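Long-range contacts in sugar ABC transporter, sugar-binding protein (Streptococcus pneumoniae, PDB 2HQ0), which probably captures a sugar, perhaps a raffinose-type oligosaccharide, outside the cell and delivers it to an ABC importer: residues V6-F11 against I35-V40; V61-P66 against D280-I285; F11-E16 against P43-V48; K19-I24 against Q309-V314. All blocks are in the same frame, centred on the assembly; numbering follows the deposited sequence. Where two conformers were deposited one is given.

Contact 1: V6-F11 against I35-V40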
# COMPACT_ATOMS: atom_id res chain seq x y z
N VAL A 6 -30.92 16.55 -4.19
CA VAL A 6 -29.58 17.10 -4.39
C VAL A 6 -28.60 16.03 -4.86
O VAL A 6 -28.71 14.86 -4.50
CB VAL A 6 -29.04 17.75 -3.11
CG1 VAL A 6 -29.92 18.92 -2.70
CG2 VAL A 6 -28.95 16.73 -1.99
N THR A 7 -27.64 16.45 -5.68
CA THR A 7 -26.59 15.59 -6.16
C THR A 7 -25.31 16.00 -5.44
O THR A 7 -24.83 17.24 -5.53
CB THR A 7 -26.45 15.72 -7.70
OG1 THR A 7 -27.60 15.14 -8.28
CG2 THR A 7 -25.09 14.95 -8.21
N ILE A 8 -24.56 14.95 -5.04
CA ILE A 8 -23.21 15.10 -4.59
C ILE A 8 -22.30 14.23 -5.46
O ILE A 8 -22.76 13.23 -6.01
CB ILE A 8 -23.08 14.76 -3.11
CG1 ILE A 8 -23.51 13.27 -2.88
CG2 ILE A 8 -23.83 15.79 -2.28
CD1 ILE A 8 -23.09 12.83 -1.42
N GLU A 9 -21.05 14.65 -5.63
CA GLU A 9 -20.08 13.83 -6.33
C GLU A 9 -19.30 13.02 -5.35
O GLU A 9 -18.92 13.51 -4.31
CB GLU A 9 -19.08 14.69 -7.13
CG GLU A 9 -19.71 15.30 -8.36
CD GLU A 9 -18.80 16.22 -9.06
OE1 GLU A 9 -17.80 16.67 -8.43
OE2 GLU A 9 -19.09 16.45 -10.28
N TYR A 10 -18.95 11.80 -5.77
CA TYR A 10 -17.96 10.97 -5.09
C TYR A 10 -16.84 10.82 -6.12
O TYR A 10 -17.04 10.19 -7.18
CB TYR A 10 -18.52 9.57 -4.71
CG TYR A 10 -17.39 8.61 -4.38
CD1 TYR A 10 -16.37 8.99 -3.52
CD2 TYR A 10 -17.24 7.42 -5.00
CE1 TYR A 10 -15.27 8.17 -3.32
CE2 TYR A 10 -16.18 6.58 -4.81
CZ TYR A 10 -15.20 6.96 -3.98
OH TYR A 10 -14.08 6.17 -3.80
N PHE A 11 -15.67 11.42 -5.88
CA PHE A 11 -14.50 11.45 -6.74
C PHE A 11 -13.70 10.22 -6.47
O PHE A 11 -13.04 10.17 -5.44
CB PHE A 11 -13.71 12.76 -6.59
CG PHE A 11 -12.58 12.90 -7.63
CD1 PHE A 11 -12.79 13.56 -8.84
CD2 PHE A 11 -11.29 12.39 -7.42
CE1 PHE A 11 -11.80 13.64 -9.77
CE2 PHE A 11 -10.36 12.46 -8.37
CZ PHE A 11 -10.60 13.14 -9.51
N ILE A 35 -31.46 11.70 -2.52
CA ILE A 35 -30.03 11.96 -2.74
C ILE A 35 -29.56 11.16 -3.90
O ILE A 35 -29.87 9.94 -3.98
CB ILE A 35 -29.17 11.58 -1.51
CG1 ILE A 35 -29.71 12.19 -0.23
CG2 ILE A 35 -27.68 12.06 -1.63
CD1 ILE A 35 -29.01 11.69 1.00
N LYS A 36 -28.79 11.83 -4.78
CA LYS A 36 -28.14 11.20 -5.90
C LYS A 36 -26.66 11.38 -5.75
O LYS A 36 -26.13 12.45 -5.35
CB LYS A 36 -28.56 11.81 -7.21
CG LYS A 36 -30.04 11.68 -7.54
CD LYS A 36 -30.51 10.20 -7.51
CE LYS A 36 -31.90 10.04 -8.07
NZ LYS A 36 -32.55 8.78 -7.53
N VAL A 37 -25.99 10.28 -5.94
CA VAL A 37 -24.52 10.28 -5.82
C VAL A 37 -23.87 10.01 -7.19
O VAL A 37 -24.15 8.98 -7.71
CB VAL A 37 -24.04 9.30 -4.72
CG1 VAL A 37 -22.54 9.46 -4.57
CG2 VAL A 37 -24.81 9.52 -3.38
N LYS A 38 -23.08 10.93 -7.75
CA LYS A 38 -22.37 10.70 -9.02
C LYS A 38 -20.98 10.18 -8.70
O LYS A 38 -20.19 10.94 -8.08
CB LYS A 38 -22.27 12.03 -9.76
CG LYS A 38 -21.39 11.98 -10.97
CD LYS A 38 -22.04 11.13 -11.99
CE LYS A 38 -23.39 11.61 -12.37
NZ LYS A 38 -23.82 11.05 -13.74
N VAL A 39 -20.68 8.94 -9.13
CA VAL A 39 -19.36 8.32 -8.97
C VAL A 39 -18.51 8.73 -10.15
O VAL A 39 -18.81 8.36 -11.33
CB VAL A 39 -19.41 6.77 -8.88
CG1 VAL A 39 -17.95 6.13 -8.73
CG2 VAL A 39 -20.29 6.32 -7.70
N VAL A 40 -17.56 9.63 -9.87
CA VAL A 40 -16.68 10.19 -10.89
C VAL A 40 -15.46 9.34 -11.04
O VAL A 40 -14.77 9.09 -10.07
CB VAL A 40 -16.20 11.63 -10.49
CG1 VAL A 40 -15.32 12.25 -11.52
CG2 VAL A 40 -17.39 12.55 -10.23

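Contact 2: V61-P66 against D280-I285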
# COMPACT_ATOMS: atom_id res chain seq x y z
N VAL A 61 -17.37 14.44 -1.92
CA VAL A 61 -16.65 13.39 -1.24
C VAL A 61 -15.54 12.93 -2.13
O VAL A 61 -15.76 12.72 -3.35
CB VAL A 61 -17.59 12.21 -0.93
CG1 VAL A 61 -16.83 11.04 -0.22
CG2 VAL A 61 -18.83 12.65 -0.07
N VAL A 62 -14.35 12.78 -1.57
CA VAL A 62 -13.14 12.58 -2.33
C VAL A 62 -12.39 11.36 -1.84
O VAL A 62 -12.06 11.28 -0.65
CB VAL A 62 -12.18 13.83 -2.20
CG1 VAL A 62 -10.84 13.64 -2.94
CG2 VAL A 62 -12.90 15.12 -2.65
N ASN A 63 -12.11 10.42 -2.72
CA ASN A 63 -11.12 9.37 -2.46
C ASN A 63 -9.75 9.97 -2.64
O ASN A 63 -9.34 10.38 -3.76
CB ASN A 63 -11.34 8.19 -3.40
CG ASN A 63 -10.39 7.07 -3.20
OD1 ASN A 63 -9.73 6.86 -2.13
ND2 ASN A 63 -10.34 6.25 -4.21
N ILE A 64 -9.05 10.18 -1.52
CA ILE A 64 -7.72 10.79 -1.46
C ILE A 64 -6.85 9.95 -0.60
O ILE A 64 -7.31 9.49 0.45
CB ILE A 64 -7.79 12.30 -1.05
CG1 ILE A 64 -6.38 12.91 -1.03
CG2 ILE A 64 -8.52 12.53 0.24
CD1 ILE A 64 -6.35 14.41 -0.79
N TYR A 65 -5.63 9.66 -1.06
CA TYR A 65 -4.76 8.76 -0.25
C TYR A 65 -4.20 9.55 0.87
O TYR A 65 -3.57 10.55 0.66
CB TYR A 65 -3.69 8.15 -1.19
CG TYR A 65 -4.34 7.40 -2.32
CD1 TYR A 65 -5.14 6.35 -2.11
CD2 TYR A 65 -4.10 7.79 -3.64
CE1 TYR A 65 -5.78 5.67 -3.13
CE2 TYR A 65 -4.67 7.14 -4.63
CZ TYR A 65 -5.54 6.08 -4.40
OH TYR A 65 -6.12 5.39 -5.45
N PRO A 66 -4.46 9.07 2.11
CA PRO A 66 -4.25 9.98 3.21
C PRO A 66 -2.80 10.20 3.58
O PRO A 66 -2.46 11.12 4.33
CB PRO A 66 -5.04 9.34 4.32
CG PRO A 66 -4.99 7.90 3.98
CD PRO A 66 -5.12 7.83 2.52
N ASP A 280 -6.40 3.11 1.22
CA ASP A 280 -6.63 2.93 -0.21
C ASP A 280 -8.04 3.47 -0.52
O ASP A 280 -8.18 4.59 -1.06
CB ASP A 280 -6.49 1.47 -0.54
CG ASP A 280 -6.74 1.17 -2.08
OD1 ASP A 280 -6.87 2.18 -2.89
OD2 ASP A 280 -6.98 -0.00 -2.40
N LEU A 281 -9.11 2.73 -0.11
CA LEU A 281 -10.48 3.29 -0.13
C LEU A 281 -10.50 4.16 1.10
O LEU A 281 -10.56 3.65 2.24
CB LEU A 281 -11.51 2.20 -0.06
CG LEU A 281 -12.90 2.75 -0.37
CD1 LEU A 281 -13.14 3.15 -1.84
CD2 LEU A 281 -13.94 1.84 0.20
N ALA A 282 -10.41 5.45 0.89
CA ALA A 282 -10.14 6.41 1.93
C ALA A 282 -10.77 7.70 1.51
O ALA A 282 -10.38 8.24 0.47
CB ALA A 282 -8.63 6.57 2.17
N TRP A 283 -11.72 8.19 2.28
CA TRP A 283 -12.53 9.32 1.84
C TRP A 283 -12.42 10.55 2.78
O TRP A 283 -12.42 10.40 4.01
CB TRP A 283 -14.01 8.94 1.72
CG TRP A 283 -14.33 7.83 0.76
CD1 TRP A 283 -13.48 7.24 -0.17
CD2 TRP A 283 -15.66 7.21 0.60
NE1 TRP A 283 -14.23 6.33 -0.86
CE2 TRP A 283 -15.52 6.27 -0.43
CE3 TRP A 283 -16.95 7.35 1.24
CZ2 TRP A 283 -16.58 5.50 -0.87
CZ3 TRP A 283 -17.95 6.58 0.80
CH2 TRP A 283 -17.79 5.66 -0.24
N SER A 284 -12.45 11.73 2.14
CA SER A 284 -12.60 12.96 2.76
C SER A 284 -13.78 13.74 2.24
O SER A 284 -14.30 13.40 1.18
CB SER A 284 -11.34 13.76 2.55
OG SER A 284 -10.19 13.16 3.12
N ILE A 285 -14.27 14.73 2.97
CA ILE A 285 -15.44 15.47 2.60
C ILE A 285 -15.05 16.93 2.38
O ILE A 285 -14.33 17.57 3.20
CB ILE A 285 -16.57 15.39 3.70
CG1 ILE A 285 -17.07 13.97 3.93
CG2 ILE A 285 -17.76 16.32 3.23
CD1 ILE A 285 -18.09 13.75 5.02
O HOH W 1 -8.31 4.07 -4.49
O HOH W 2 -5.44 2.25 -5.12

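Contact 3: F11-E16 against P43-V48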
# COMPACT_ATOMS: atom_id res chain seq x y z
N PHE A 11 -15.67 11.42 -5.88
CA PHE A 11 -14.50 11.45 -6.74
C PHE A 11 -13.70 10.22 -6.47
O PHE A 11 -13.04 10.17 -5.44
CB PHE A 11 -13.71 12.76 -6.59
CG PHE A 11 -12.58 12.90 -7.63
CD1 PHE A 11 -12.79 13.56 -8.84
CD2 PHE A 11 -11.29 12.39 -7.42
CE1 PHE A 11 -11.80 13.64 -9.77
CE2 PHE A 11 -10.36 12.46 -8.37
CZ PHE A 11 -10.60 13.14 -9.51
N ASN A 12 -13.85 9.18 -7.27
CA ASN A 12 -13.21 7.90 -7.01
C ASN A 12 -11.82 7.80 -7.60
O ASN A 12 -11.59 8.28 -8.75
CB ASN A 12 -14.08 6.78 -7.65
CG ASN A 12 -13.66 5.39 -7.31
OD1 ASN A 12 -13.27 5.09 -6.17
ND2 ASN A 12 -13.70 4.49 -8.29
N GLN A 13 -10.91 7.15 -6.87
CA GLN A 13 -9.62 6.76 -7.47
C GLN A 13 -9.39 5.27 -7.58
O GLN A 13 -8.39 4.82 -8.15
CB GLN A 13 -8.46 7.44 -6.75
CG GLN A 13 -8.49 8.93 -6.91
CD GLN A 13 -7.13 9.56 -6.56
OE1 GLN A 13 -6.14 9.36 -7.27
NE2 GLN A 13 -7.05 10.28 -5.41
N LYS A 14 -10.35 4.48 -7.06
CA LYS A 14 -10.26 2.97 -7.12
C LYS A 14 -10.97 2.48 -8.36
O LYS A 14 -12.06 2.01 -8.30
CB LYS A 14 -10.88 2.30 -5.89
CG LYS A 14 -10.41 0.83 -5.77
CD LYS A 14 -9.00 0.69 -5.45
CE LYS A 14 -8.60 -0.78 -5.43
NZ LYS A 14 -7.12 -0.99 -5.00
N LYS A 15 -10.34 2.62 -9.51
CA LYS A 15 -11.10 2.29 -10.75
C LYS A 15 -11.50 0.83 -10.83
O LYS A 15 -12.52 0.48 -11.40
CB LYS A 15 -10.26 2.59 -11.93
CG LYS A 15 -10.08 3.97 -12.19
CD LYS A 15 -9.42 4.22 -13.50
CE LYS A 15 -8.77 5.58 -13.44
NZ LYS A 15 -9.50 6.75 -13.00
N GLU A 16 -10.67 -0.02 -10.25
CA GLU A 16 -10.89 -1.45 -10.27
C GLU A 16 -12.17 -1.85 -9.58
O GLU A 16 -12.73 -2.92 -9.87
CB GLU A 16 -9.72 -2.10 -9.58
CG GLU A 16 -8.34 -1.80 -10.32
CD GLU A 16 -7.52 -0.54 -9.82
OE1 GLU A 16 -7.98 0.35 -8.99
OE2 GLU A 16 -6.36 -0.40 -10.35
N PRO A 43 -9.58 9.70 -16.22
CA PRO A 43 -8.18 9.37 -16.36
C PRO A 43 -7.33 10.35 -15.63
O PRO A 43 -7.75 11.49 -15.48
CB PRO A 43 -7.92 9.44 -17.86
CG PRO A 43 -9.27 9.32 -18.52
CD PRO A 43 -10.28 9.77 -17.50
N ASN A 44 -6.16 9.91 -15.18
CA ASN A 44 -5.26 10.82 -14.52
C ASN A 44 -5.94 11.48 -13.37
O ASN A 44 -5.79 12.69 -13.15
CB ASN A 44 -4.75 11.84 -15.54
CG ASN A 44 -4.08 11.19 -16.76
OD1 ASN A 44 -3.30 10.24 -16.60
ND2 ASN A 44 -4.41 11.68 -17.97
N ALA A 45 -6.63 10.68 -12.60
CA ALA A 45 -7.45 11.23 -11.52
C ALA A 45 -6.70 12.06 -10.50
O ALA A 45 -7.27 12.99 -9.97
CB ALA A 45 -8.22 10.13 -10.85
N GLY A 46 -5.52 11.65 -10.09
CA GLY A 46 -4.71 12.43 -9.15
C GLY A 46 -4.43 13.84 -9.61
O GLY A 46 -4.55 14.81 -8.84
N GLU A 47 -4.00 13.97 -10.87
CA GLU A 47 -3.73 15.25 -11.42
C GLU A 47 -5.00 16.10 -11.61
O GLU A 47 -5.03 17.31 -11.38
CB GLU A 47 -2.93 15.14 -12.71
CG GLU A 47 -1.48 14.67 -12.47
CD GLU A 47 -0.62 15.61 -11.48
OE1 GLU A 47 -0.45 16.83 -11.72
OE2 GLU A 47 -0.08 15.12 -10.43
N VAL A 48 -6.07 15.46 -12.06
CA VAL A 48 -7.38 16.15 -12.19
C VAL A 48 -7.85 16.70 -10.80
O VAL A 48 -8.28 17.85 -10.66
CB VAL A 48 -8.45 15.23 -12.83
CG1 VAL A 48 -9.88 15.79 -12.78
CG2 VAL A 48 -8.05 14.97 -14.33
O HOH W 3 -6.30 7.74 -12.81

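Contact 4: K19-I24 against Q309-V314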
# COMPACT_ATOMS: atom_id res chain seq x y z
N LYS A 19 -17.48 -0.99 -10.37
CA LYS A 19 -18.74 -1.71 -10.45
C LYS A 19 -19.39 -1.87 -9.08
O LYS A 19 -20.60 -1.69 -8.91
CB LYS A 19 -18.48 -3.11 -11.03
CG LYS A 19 -19.72 -3.85 -11.50
CD LYS A 19 -19.43 -4.97 -12.52
CE LYS A 19 -20.67 -5.30 -13.37
NZ LYS A 19 -20.97 -4.20 -14.33
N THR A 20 -18.59 -2.26 -8.09
CA THR A 20 -19.14 -2.52 -6.77
C THR A 20 -19.44 -1.21 -6.12
O THR A 20 -20.42 -1.09 -5.43
CB THR A 20 -18.20 -3.37 -5.90
OG1 THR A 20 -17.90 -4.61 -6.58
CG2 THR A 20 -18.80 -3.64 -4.55
N LEU A 21 -18.60 -0.20 -6.31
CA LEU A 21 -18.94 1.13 -5.78
C LEU A 21 -20.22 1.70 -6.35
O LEU A 21 -21.02 2.30 -5.65
CB LEU A 21 -17.73 2.07 -5.94
CG LEU A 21 -16.52 1.85 -5.01
CD1 LEU A 21 -15.17 2.50 -5.50
CD2 LEU A 21 -16.88 2.33 -3.58
N GLU A 22 -20.47 1.46 -7.62
CA GLU A 22 -21.73 1.87 -8.21
C GLU A 22 -22.90 1.11 -7.64
O GLU A 22 -23.94 1.70 -7.38
CB GLU A 22 -21.67 1.73 -9.70
CG GLU A 22 -20.67 2.69 -10.27
CD GLU A 22 -20.67 2.69 -11.77
OE1 GLU A 22 -21.43 1.89 -12.36
OE2 GLU A 22 -19.92 3.51 -12.34
N GLU A 23 -22.75 -0.19 -7.40
CA GLU A 23 -23.83 -0.95 -6.78
C GLU A 23 -24.12 -0.37 -5.40
O GLU A 23 -25.29 -0.22 -5.04
CB GLU A 23 -23.54 -2.45 -6.64
CG GLU A 23 -23.37 -3.19 -7.99
CD GLU A 23 -22.70 -4.58 -7.86
OE1 GLU A 23 -22.49 -5.04 -6.72
OE2 GLU A 23 -22.41 -5.19 -8.91
N ILE A 24 -23.07 -0.10 -4.60
CA ILE A 24 -23.25 0.47 -3.29
C ILE A 24 -24.02 1.78 -3.33
O ILE A 24 -24.93 2.05 -2.55
CB ILE A 24 -21.90 0.62 -2.59
CG1 ILE A 24 -21.39 -0.77 -2.20
CG2 ILE A 24 -22.00 1.56 -1.40
CD1 ILE A 24 -19.92 -0.71 -1.64
N GLN A 309 -18.78 -4.81 3.77
CA GLN A 309 -18.58 -6.21 3.49
C GLN A 309 -18.72 -6.43 2.00
O GLN A 309 -17.99 -7.27 1.44
CB GLN A 309 -19.64 -7.06 4.17
CG GLN A 309 -19.40 -8.57 4.09
CD GLN A 309 -18.36 -9.01 5.06
OE1 GLN A 309 -18.47 -8.74 6.25
NE2 GLN A 309 -17.31 -9.67 4.56
N LYS A 310 -19.62 -5.67 1.35
CA LYS A 310 -19.80 -5.83 -0.10
C LYS A 310 -18.54 -5.48 -0.85
O LYS A 310 -18.10 -6.17 -1.78
CB LYS A 310 -20.95 -4.95 -0.65
CG LYS A 310 -22.34 -5.45 -0.35
CD LYS A 310 -23.36 -4.79 -1.29
CE LYS A 310 -24.82 -5.07 -0.90
NZ LYS A 310 -25.23 -6.48 -0.69
N TYR A 311 -17.91 -4.41 -0.44
CA TYR A 311 -16.66 -4.01 -1.05
C TYR A 311 -15.55 -4.97 -0.74
O TYR A 311 -14.84 -5.38 -1.63
CB TYR A 311 -16.30 -2.60 -0.60
CG TYR A 311 -15.05 -2.00 -1.22
CD1 TYR A 311 -15.18 -1.10 -2.21
CD2 TYR A 311 -13.80 -2.28 -0.75
CE1 TYR A 311 -14.08 -0.53 -2.80
CE2 TYR A 311 -12.70 -1.75 -1.29
CZ TYR A 311 -12.81 -0.91 -2.37
OH TYR A 311 -11.59 -0.36 -2.83
N TYR A 312 -15.38 -5.31 0.53
CA TYR A 312 -14.29 -6.17 0.96
C TYR A 312 -14.34 -7.51 0.25
O TYR A 312 -13.31 -8.06 -0.14
CB TYR A 312 -14.44 -6.38 2.45
CG TYR A 312 -13.42 -7.32 3.00
CD1 TYR A 312 -12.10 -6.95 3.18
CD2 TYR A 312 -13.76 -8.62 3.28
CE1 TYR A 312 -11.14 -7.83 3.66
CE2 TYR A 312 -12.81 -9.51 3.74
CZ TYR A 312 -11.49 -9.13 3.95
OH TYR A 312 -10.52 -10.00 4.45
N ASP A 313 -15.50 -8.12 0.18
CA ASP A 313 -15.61 -9.48 -0.41
C ASP A 313 -15.01 -9.53 -1.83
O ASP A 313 -14.49 -10.59 -2.25
CB ASP A 313 -17.06 -9.97 -0.45
CG ASP A 313 -17.64 -10.26 0.95
OD1 ASP A 313 -16.82 -10.28 1.92
OD2 ASP A 313 -18.90 -10.44 1.06
N VAL A 314 -15.15 -8.43 -2.58
CA VAL A 314 -14.57 -8.32 -3.95
C VAL A 314 -13.13 -7.88 -4.02
O VAL A 314 -12.32 -8.40 -4.79
CB VAL A 314 -15.40 -7.33 -4.83
CG1 VAL A 314 -14.85 -7.28 -6.27
CG2 VAL A 314 -16.83 -7.77 -4.92

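Contact 1: V6-F11 against I35-V40
I8, Y10, V37 and V39 make the tight side of this strand pair, on the face that also carries V6 and I35. I8 CG1 meets V37 CG2 at 4.0 Å, the two side chains side by side and pointing the same way. That isoleucine branch sits between the backbone N and the carbonyl carbon (chi1 60°), which leans its end toward strand 35-40. Next along, the Y10 ring lies alongside V39, with CD2 4.0 Å from V39 CG1. F28 of helix 18-31 and F298 of helix 292-303 pack on this face. The strands run parallel within one beta-alpha-beta unit, strand 6-11, helix 18-31, strand 35-40. Five backbone bonds join them, from K36 N to V6 O (3.0 Å) through to V40 N to Y10 O (2.8 Å). The other face is looser: T7, K36 and K38 are exposed there, whereas I8, Y10 and V37 are buried. T7 OG1 comes within 3.6 Å of K36 CB, but both lysine amines lead off. E9 passes V40 CG2 with its CG at 4.1 Å and, in the conformer given, puts its carboxylate into a salt bridge with R52. F11 CD1 and V40 CG1 meet at 3.9 Å.

Contact 2: V61-P66 against D280-I285
W283 carries its CG anti to the carbonyl carbon (chi1 -60°), while V61 sets CG1 anti to the backbone N (chi1 179°), and these two settings bring the valine methyl against the indole, 4.0 Å from W283 CE3. V61 thus meets the indole near CE3 and the ring fusion, and N63 meets it at the other side of the pyrrole, with N63 CB 4.0 Å from W283 CD1. Y10 and F298 add further aromatic neighbours to W283. Between the strands, V62 and S284 form an antiparallel hydrogen-bonded pair: V62 N gives to S284 O at 2.8 Å, and S284 N returns a bond to V62 O at 2.9 Å. The bond from I64 N to A282 O (3.1 Å) is more bent, where the strand 61-63 has already ended. Strand 282-285 is the antiparallel partner in an otherwise parallel run of 35-40, 6-11 and 61-63, the mixed sheet at the core of this lobe, as in periplasmic binding proteins. Beyond the strands, P66 CD rests on A282 CB at 3.7 Å. The Y65 ring and the D280 carboxylate lie side by side, their planes 34° apart, and the ring turns its edge to the D280 backbone, Y65 CE1 to D280 O being 3.3 Å. Two waters span their polar ends: each is hydrogen-bonded to Y65 OH and donates to D280 OD1. D280 OD2 forms a salt bridge with K14, while on the face opposite V61 and W283, S284 OG bonds to Y107 O.

Contact 3: F11-E16 against P43-V48
The loop that leaves strand 6-11 for helix 18-31 here meets the first turn of helix 45-55, and A45 is the residue on which it rests. F11 reaches the helix with the rim of its ring: A45 O lies in the ring plane, 3.4 Å from F11 CZ, where the slightly positive ring hydrogens can face a carbonyl. The methyl of A45 is close to the same rim, its CB 4.0 Å from F11 CE2, and V48 CG1 approaches the ring edge, 4.2 Å from F11 CE1. Q13 also reaches the alanine methyl, its CG 4.1 Å from A45 CB. That CG is anti to the carbonyl carbon (chi1 -65°) and the chain runs on extended, which carries Q13 OE1 to 3.7 Å from G46 N, while NE2 bonds to N63 O. At the more exposed side, one water accepts from A45 N at 3.0 Å and, weakly, from K15 NZ; the lysine amine also bonds to V42 O. The loop itself is pinned by N12, whose OD1 accepts from K14 N at 3.1 Å and whose ND2 gives to K14 O at 3.0 Å, both donors standing well above the carbonyl planes; ND2 also bonds to N41 OD1. The bond to OD1 closes an Asx turn, here at the C-terminal end of a parallel strand, in the connection that opens a beta-alpha-beta crossover.

Contact 4: K19-I24 against Q309-V314
Apolar contacts run between Y311 and the pair L21 and I24. L21 approaches the tyrosine at the ring edge, its CG 4.1 Å from Y311 CE1 and close to the ring plane, and L21 CD2 reaches the same side of the ring. Y311 holds CG anti to its own backbone N (chi1 -177°), which turns the ring edge toward L21. Near the next turn of the helix, I24 CD1 packs against Y311 CB at 4.2 Å. M302 of helix 292-303 touches both I24 and Y311, so the sheet-side helix and this pair meet at the same residues.

Contacts with mixed polar and apolar atoms centre on T20, opposite Y311 where the backbones come nearest. The threonine methyl, T20 CG2, lies 3.8 Å from K310 O, and the hydroxyl T20 OG1 is 3.7 Å from V314 CG2, the two side chains passing one another head to tail.

Polar bonding stays within each helix or turns elsewhere. Q309 NE2 gives a straight bond of 2.8 Å to D313 OD1, one turn later and on the syn side of the carboxylate; Q309 OE1 takes K325 N. The arrangement is an antiparallel helix pair, in which the axes of the two segments come within 9.9 Å, at 166° between directions, covering one face of an alpha/beta lobe.

All four contacts lie on the same lobe, their centres about 11 to 17 Å apart. Contacts 1 and 2 share one mixed sheet: strands 6-11 and 61-63 are neighbours, tied by F11 N to V61 O and F11 O to N63 N. Contact 3 follows from strand 6-11, shares F11 with contact 1, and is joined to contact 2 by the K14 to D280 salt bridge. Contact 4 lies over the sheet, where L21 touches Y10, N12 and W283. Along the chain contacts 1 and 3 interleave, both precede contact 2, and contact 4 crosses both while enclosing contact 2. Residues 309-314 thus return from far along the chain to the N-terminal lobe, as in binding proteins of this family.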